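Local coordinates for protein putative ribose operon repressor (Burkholderia thailandensis, PDB 3EGC) that is probably a DNA-binding transcriptional repressor of the LacI family, with a sugar-binding-type regulatory domain resembling periplasmic binding proteins, at residues 200-205 / 210-215; 225-228 / 233-236; 51-56 / 75-80. All coordinates share one frame; numbering follows the deposited sequence.

Contact 1: 200-205 / 210-215; sequences GAMQAL and LRYGPD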
# COMPACT_ATOMS: atom_id res chain seq x y z
N GLY A 200 -2.35 11.37 -10.71
CA GLY A 200 -3.04 12.59 -11.15
C GLY A 200 -2.53 13.20 -12.46
O GLY A 200 -3.33 13.63 -13.31
N ALA A 201 -1.21 13.24 -12.64
CA ALA A 201 -0.64 13.61 -13.98
C ALA A 201 -1.06 12.65 -15.12
O ALA A 201 -1.39 13.11 -16.19
CB ALA A 201 0.94 13.77 -13.93
N MET A 202 -1.08 11.34 -14.87
CA MET A 202 -1.63 10.40 -15.85
C MET A 202 -3.11 10.71 -16.11
O MET A 202 -3.55 10.70 -17.22
CB MET A 202 -1.41 8.91 -15.45
CG MET A 202 0.08 8.42 -15.47
SD MET A 202 1.05 8.55 -17.05
CE MET A 202 0.20 7.29 -18.00
N GLN A 203 -3.88 10.97 -15.05
CA GLN A 203 -5.26 11.35 -15.23
C GLN A 203 -5.40 12.60 -16.07
O GLN A 203 -6.23 12.65 -16.98
CB GLN A 203 -6.01 11.49 -13.90
CG GLN A 203 -6.32 10.12 -13.29
CD GLN A 203 -6.44 10.14 -11.79
OE1 GLN A 203 -6.59 9.07 -11.16
NE2 GLN A 203 -6.37 11.34 -11.19
N ALA A 204 -4.60 13.62 -15.77
CA ALA A 204 -4.64 14.85 -16.57
C ALA A 204 -4.38 14.57 -18.06
O ALA A 204 -5.07 15.07 -18.89
CB ALA A 204 -3.66 15.90 -16.04
N LEU A 205 -3.35 13.79 -18.36
CA LEU A 205 -3.00 13.53 -19.75
C LEU A 205 -4.24 13.19 -20.57
O LEU A 205 -4.58 13.89 -21.53
CB LEU A 205 -1.93 12.45 -19.89
CG LEU A 205 -0.54 12.94 -19.43
CD1 LEU A 205 0.50 11.83 -19.52
CD2 LEU A 205 -0.09 14.19 -20.19
N LEU A 210 -3.84 14.08 -24.13
CA LEU A 210 -2.41 14.04 -24.42
C LEU A 210 -1.83 12.65 -24.27
O LEU A 210 -2.40 11.82 -23.61
CB LEU A 210 -1.63 15.06 -23.59
CG LEU A 210 -2.03 16.54 -23.73
CD1 LEU A 210 -1.23 17.44 -22.80
CD2 LEU A 210 -1.82 16.97 -25.17
N ARG A 211 -0.71 12.37 -24.90
CA ARG A 211 -0.17 11.03 -24.88
C ARG A 211 1.09 10.94 -24.03
O ARG A 211 2.11 11.61 -24.31
CB ARG A 211 0.09 10.52 -26.28
CG ARG A 211 -1.18 10.36 -27.13
CD ARG A 211 -0.79 10.42 -28.61
NE ARG A 211 -0.01 11.62 -28.95
CZ ARG A 211 0.68 11.75 -30.08
NH1 ARG A 211 0.67 10.78 -30.97
NH2 ARG A 211 1.41 12.84 -30.31
N TYR A 212 0.98 10.13 -22.97
CA TYR A 212 2.13 9.81 -22.19
C TYR A 212 3.14 9.30 -23.20
O TYR A 212 2.81 8.46 -24.02
CB TYR A 212 1.84 8.72 -21.15
CG TYR A 212 3.11 8.17 -20.59
CD1 TYR A 212 3.66 6.98 -21.07
CD2 TYR A 212 3.82 8.86 -19.62
CE1 TYR A 212 4.85 6.48 -20.59
CE2 TYR A 212 5.01 8.36 -19.11
CZ TYR A 212 5.53 7.18 -19.60
OH TYR A 212 6.72 6.72 -19.07
N GLY A 213 4.36 9.82 -23.16
CA GLY A 213 5.35 9.45 -24.13
C GLY A 213 5.64 10.57 -25.12
O GLY A 213 6.30 11.52 -24.79
N PRO A 214 5.11 10.45 -26.34
CA PRO A 214 5.31 11.44 -27.42
C PRO A 214 4.90 12.89 -27.06
O PRO A 214 5.57 13.83 -27.47
CB PRO A 214 4.41 10.91 -28.54
CG PRO A 214 4.05 9.49 -28.16
CD PRO A 214 4.08 9.45 -26.68
N ASP A 215 3.80 13.06 -26.33
CA ASP A 215 3.37 14.40 -25.87
C ASP A 215 4.02 14.89 -24.57
O ASP A 215 4.45 16.03 -24.50
CB ASP A 215 1.85 14.46 -25.75
CG ASP A 215 1.13 14.29 -27.08
OD1 ASP A 215 1.65 14.73 -28.13
OD2 ASP A 215 0.03 13.72 -27.10
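The turn from helix 195-208 into strand 217-221, a helix-to-strand connection of the Rossmann-like C-terminal subdomain, brings Leu-205 against Leu-210 and Tyr-212. Near the helix end, Leu-210 N donates to Leu-205 O over 2.7 Å, nearly straight at 164° but from above the carbonyl plane. The link spans five residues rather than the four of a regular helical turn. Leu-205 spreads its two methyls over the returning chain: CD2 meets CB of Leu-210 and CD1 meets CA and CB of Tyr-212, at the ring's edge. Met-202, one turn earlier, folds its thioether back through bends at chi2 and chi3, which set SD 3.8 Å from CD2 of Tyr-212. This is a Met-aromatic contact, oblique to the ring. The methyl CE settles against CB of the same tyrosine. Outside this apolar contact, the phenol OH is hydrogen-bonded to the carbonyl of Pro-232, while Phe-229 of the second subunit packs on Met-202. The loop is braced separately: Arg-211 grips Asp-215 side-on, NE reaching OD2 at 2.8 Å and NH2 reaching OD1 at 2.9 Å, and Arg-211 N meets the anti lone pair of Asp-215 OD2. With OD2 taking two N-H donors, one from the charged guanidinium, and OD1 a third, the carboxylate probably stays charged; these bonds tie the loop to itself, while Leu-210 and Tyr-212 pack on the helix.

Contact 2: 225-228 / 233-236; sequences PWMA and PLPV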
# COMPACT_ATOMS: atom_id res chain seq x y z
N PRO A 225 5.74 -1.13 -9.38
CA PRO A 225 5.75 -2.05 -10.53
C PRO A 225 4.96 -1.55 -11.76
O PRO A 225 5.47 -1.62 -12.84
CB PRO A 225 5.14 -3.36 -9.96
CG PRO A 225 5.65 -3.30 -8.41
CD PRO A 225 5.46 -1.80 -8.09
N TRP A 226 3.77 -1.00 -11.58
CA TRP A 226 3.02 -0.51 -12.73
C TRP A 226 3.77 0.51 -13.59
O TRP A 226 3.59 0.54 -14.76
CB TRP A 226 1.62 -0.04 -12.35
CG TRP A 226 1.57 1.22 -11.56
CD1 TRP A 226 1.45 1.34 -10.18
CD2 TRP A 226 1.62 2.57 -12.07
NE1 TRP A 226 1.45 2.65 -9.84
CE2 TRP A 226 1.54 3.44 -10.96
CE3 TRP A 226 1.66 3.12 -13.37
CZ2 TRP A 226 1.51 4.82 -11.08
CZ3 TRP A 226 1.64 4.50 -13.51
CH2 TRP A 226 1.59 5.34 -12.37
N MET A 227 4.67 1.29 -13.00
CA MET A 227 5.45 2.26 -13.78
C MET A 227 6.31 1.62 -14.86
O MET A 227 6.62 2.24 -15.89
CB MET A 227 6.31 3.13 -12.88
CG MET A 227 5.48 4.25 -12.10
SD MET A 227 6.42 4.83 -10.70
CE MET A 227 5.00 5.70 -9.93
N ALA A 228 6.68 0.37 -14.64
CA ALA A 228 7.44 -0.33 -15.65
C ALA A 228 6.57 -0.96 -16.76
O ALA A 228 7.11 -1.55 -17.69
CB ALA A 228 8.40 -1.35 -15.01
N PRO A 233 8.79 2.83 -20.19
CA PRO A 233 8.74 2.70 -18.73
C PRO A 233 9.00 4.02 -18.04
O PRO A 233 9.87 4.81 -18.44
CB PRO A 233 9.85 1.70 -18.43
CG PRO A 233 9.90 0.82 -19.68
CD PRO A 233 9.62 1.79 -20.82
N LEU A 234 8.28 4.25 -16.96
CA LEU A 234 8.38 5.51 -16.28
C LEU A 234 9.56 5.52 -15.31
O LEU A 234 9.56 4.79 -14.32
CB LEU A 234 7.07 5.78 -15.55
CG LEU A 234 6.70 7.25 -15.36
CD1 LEU A 234 5.21 7.27 -15.27
CD2 LEU A 234 7.35 7.78 -14.10
N PRO A 235 10.60 6.33 -15.60
CA PRO A 235 11.75 6.32 -14.69
C PRO A 235 11.43 6.89 -13.30
O PRO A 235 10.68 7.84 -13.17
CB PRO A 235 12.80 7.16 -15.42
CG PRO A 235 12.21 7.36 -16.88
CD PRO A 235 10.75 7.32 -16.69
N VAL A 236 11.99 6.26 -12.27
CA VAL A 236 11.59 6.55 -10.92
C VAL A 236 12.74 6.76 -10.01
O VAL A 236 13.73 6.10 -10.14
CB VAL A 236 10.78 5.41 -10.27
CG1 VAL A 236 9.46 5.96 -9.79
CG2 VAL A 236 10.59 4.30 -11.23
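Met-227 and Ala-228, in the short 3-10 segment that includes Pro-225, lie against Pro-233, Leu-234 and Val-236. The turn is tied at its outset by Pro-225 O, which accepts the backbone N-H of Ala-228. Next along, Trp-226 starts its side chain away from 233-236, though the ring bends back closer; one face of the indole is covered near its rim by CG of Met-227, and the ring stacks on Trp-226 of the second subunit. The contact therefore sits just behind a part of the dimer interface. Met-227 follows and carries most of the packing. Its O accepts the N-H of Leu-234 at 2.8 Å, almost straight at 176°, with the donor tilted 34° from the carbonyl plane. CA of Pro-233 approaches that same oxygen at 3.6 Å in a C-H...O contact.

The hydrogen bond closes on itself the long connection between strands 217-221 and 236-238, neighbours in the sheet of the C-terminal subdomain, just before the chain enters the second of them. The Met-227 side chain crosses those of Leu-234 and Val-236 at a slant: CB lies 3.8 Å from CB of Leu-234, and CG anti to the carbonyl carbon (chi1 -75°), with the rest extended, carries SD of Met-227 to 3.4 Å from CG1 of Val-236, a tight approach. His-195 and Ser-220 also pack on Met-227. Ala-228, finally, turns its methyl away, and its O lies 4.2 Å from CG of Pro-233, a loose contact.

Contact 3: 51-56 / 75-80; sequences VREREA and GEHDYL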
# COMPACT_ATOMS: atom_id res chain seq x y z
N VAL A 51 -5.45 17.20 13.65
CA VAL A 51 -6.23 17.11 14.88
C VAL A 51 -6.28 15.63 15.34
O VAL A 51 -6.17 15.31 16.51
CB VAL A 51 -7.68 17.67 14.66
CG1 VAL A 51 -8.60 17.27 15.82
CG2 VAL A 51 -7.68 19.21 14.49
N ARG A 52 -6.44 14.72 14.41
CA ARG A 52 -6.20 13.33 14.69
C ARG A 52 -4.75 12.99 15.09
O ARG A 52 -4.56 12.16 15.96
CB ARG A 52 -6.67 12.45 13.51
CG ARG A 52 -8.16 12.46 13.38
CD ARG A 52 -8.66 11.96 12.01
NE ARG A 52 -8.13 10.64 11.75
CZ ARG A 52 -8.42 9.93 10.68
NH1 ARG A 52 -7.86 8.73 10.50
NH2 ARG A 52 -9.29 10.43 9.79
N GLU A 53 -3.75 13.63 14.49
CA GLU A 53 -2.38 13.40 14.90
C GLU A 53 -2.16 13.73 16.41
O GLU A 53 -1.56 12.95 17.18
CB GLU A 53 -1.39 14.19 14.02
CG GLU A 53 0.04 14.01 14.44
CD GLU A 53 0.97 15.01 13.77
OE1 GLU A 53 1.40 15.96 14.47
OE2 GLU A 53 1.27 14.87 12.58
N ARG A 54 -2.63 14.90 16.81
CA ARG A 54 -2.48 15.38 18.16
C ARG A 54 -3.25 14.47 19.11
O ARG A 54 -2.81 14.19 20.19
CB ARG A 54 -3.02 16.82 18.25
CG ARG A 54 -2.63 17.52 19.51
CD ARG A 54 -2.98 19.06 19.40
NE ARG A 54 -3.41 19.51 18.08
CZ ARG A 54 -4.52 20.21 17.82
NH1 ARG A 54 -5.38 20.54 18.77
NH2 ARG A 54 -4.77 20.61 16.56
N GLU A 55 -4.40 13.97 18.70
CA GLU A 55 -5.13 13.04 19.54
C GLU A 55 -4.44 11.70 19.69
O GLU A 55 -4.49 11.06 20.77
CB GLU A 55 -6.56 12.80 19.02
CG GLU A 55 -7.41 14.08 19.10
CD GLU A 55 -8.84 13.93 18.56
OE1 GLU A 55 -9.71 14.76 18.98
OE2 GLU A 55 -9.08 13.04 17.71
N ALA A 56 -3.83 11.23 18.60
CA ALA A 56 -3.07 10.00 18.70
C ALA A 56 -1.88 10.18 19.66
O ALA A 56 -1.64 9.32 20.53
CB ALA A 56 -2.64 9.52 17.38
N GLY A 75 0.80 20.60 9.13
CA GLY A 75 0.26 21.47 10.13
C GLY A 75 1.36 21.85 11.13
O GLY A 75 2.52 21.48 10.93
N GLU A 76 0.99 22.55 12.21
CA GLU A 76 1.93 23.00 13.23
C GLU A 76 2.29 21.88 14.20
O GLU A 76 1.46 21.14 14.61
CB GLU A 76 1.36 24.19 14.05
CG GLU A 76 2.43 24.98 14.87
CD GLU A 76 1.85 26.01 15.83
OE1 GLU A 76 0.76 25.76 16.39
OE2 GLU A 76 2.50 27.07 16.03
N HIS A 77 3.55 21.79 14.59
CA HIS A 77 3.94 20.73 15.52
C HIS A 77 4.51 21.21 16.85
O HIS A 77 5.04 20.43 17.62
CB HIS A 77 4.87 19.75 14.81
CG HIS A 77 4.20 19.02 13.68
ND1 HIS A 77 4.23 19.47 12.37
CD2 HIS A 77 3.42 17.92 13.68
CE1 HIS A 77 3.51 18.65 11.62
NE2 HIS A 77 3.01 17.71 12.39
N ASP A 78 4.37 22.49 17.15
CA ASP A 78 4.86 23.05 18.40
C ASP A 78 4.23 22.42 19.64
O ASP A 78 4.88 22.36 20.68
CB ASP A 78 4.64 24.51 18.44
N TYR A 79 3.00 21.96 19.54
CA TYR A 79 2.33 21.27 20.61
C TYR A 79 3.16 20.09 21.08
O TYR A 79 3.04 19.65 22.22
CB TYR A 79 0.92 20.79 20.19
CG TYR A 79 0.92 19.50 19.35
CD1 TYR A 79 0.87 18.23 19.95
CD2 TYR A 79 1.00 19.56 17.95
CE1 TYR A 79 0.85 17.08 19.18
CE2 TYR A 79 1.00 18.41 17.17
CZ TYR A 79 0.93 17.18 17.78
OH TYR A 79 0.96 16.05 17.00
N LEU A 80 3.98 19.54 20.20
CA LEU A 80 4.85 18.45 20.64
C LEU A 80 5.81 18.94 21.68
O LEU A 80 6.16 18.25 22.67
CB LEU A 80 5.61 17.83 19.47
CG LEU A 80 4.74 16.99 18.51
CD1 LEU A 80 5.47 16.71 17.21
CD2 LEU A 80 4.30 15.71 19.20
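Glu-53, buried on helix 50-62, reaches across with an extended side chain to Tyr-79 and His-77. Its first side-chain bond points toward 75-80, and with CG anti to the backbone N (chi1 178°) the extended chain carries the carboxylate to both partners. OE1 accepts the phenol hydrogen of Tyr-79 OH at 2.6 Å through its anti lone pair. OE2 is taken up chiefly by the backbone N-H of Ser-73, and His-77 NE2 adds only a weak bond to it, 3.3 Å long and bent to 149°. The carboxylate lies at the imidazole edge, the two planes 25° apart; OE1 lies 2.9 Å from CD2 of His-77, while its approach to NE2 has too poor an angle to count as a bond. Two firm donors, Tyr-79 OH and Ser-73 N, and a weak third, His-77 NE2, thus converge on one buried acid, which would probably help to keep it ionised.

Arg-54 contributes through its aliphatic part. Its CG lies over one face of the Tyr-79 ring, 3.8 Å from the centroid, in a CH-pi contact, and CG of Leu-80 covers the opposite face near the rim. The guanidinium is more distant, with CZ 5.8 Å from the centroid, at most a weak cation-pi attraction. Alongside, Arg-52 NH1 is satisfied by the carbonyl of Asn-45, and Arg-52 O accepts from Arg-35 of the second subunit. Helices 50-62 and 78-82 belong to successive beta-alpha-beta crossovers through strand 67-70, the pattern typical of the Rossmann-like N-terminal subdomain of LacI-type regulators.

Overall arrangement
Contact 3 comes first along the chain, followed by contact 1 and then contact 2. It belongs to the N-terminal subdomain, beside strand 67-70, on the opposite side of the chain's centre from the others; its centre is 37 Å from that of contact 1 and 35 Å from that of contact 2. Contacts 1 and 2 are neighbours in the C-terminal subdomain, 14 Å apart between centres: contact 1 joins helix 195-208 to the loop entering strand 217-221, and contact 2 lies in the loop leaving it. They touch where Tyr-212 OH comes within 3.5 Å of Leu-234 CA. All three contacts reach the second subunit, so both halves of this two-lobed fold take part in the dimer.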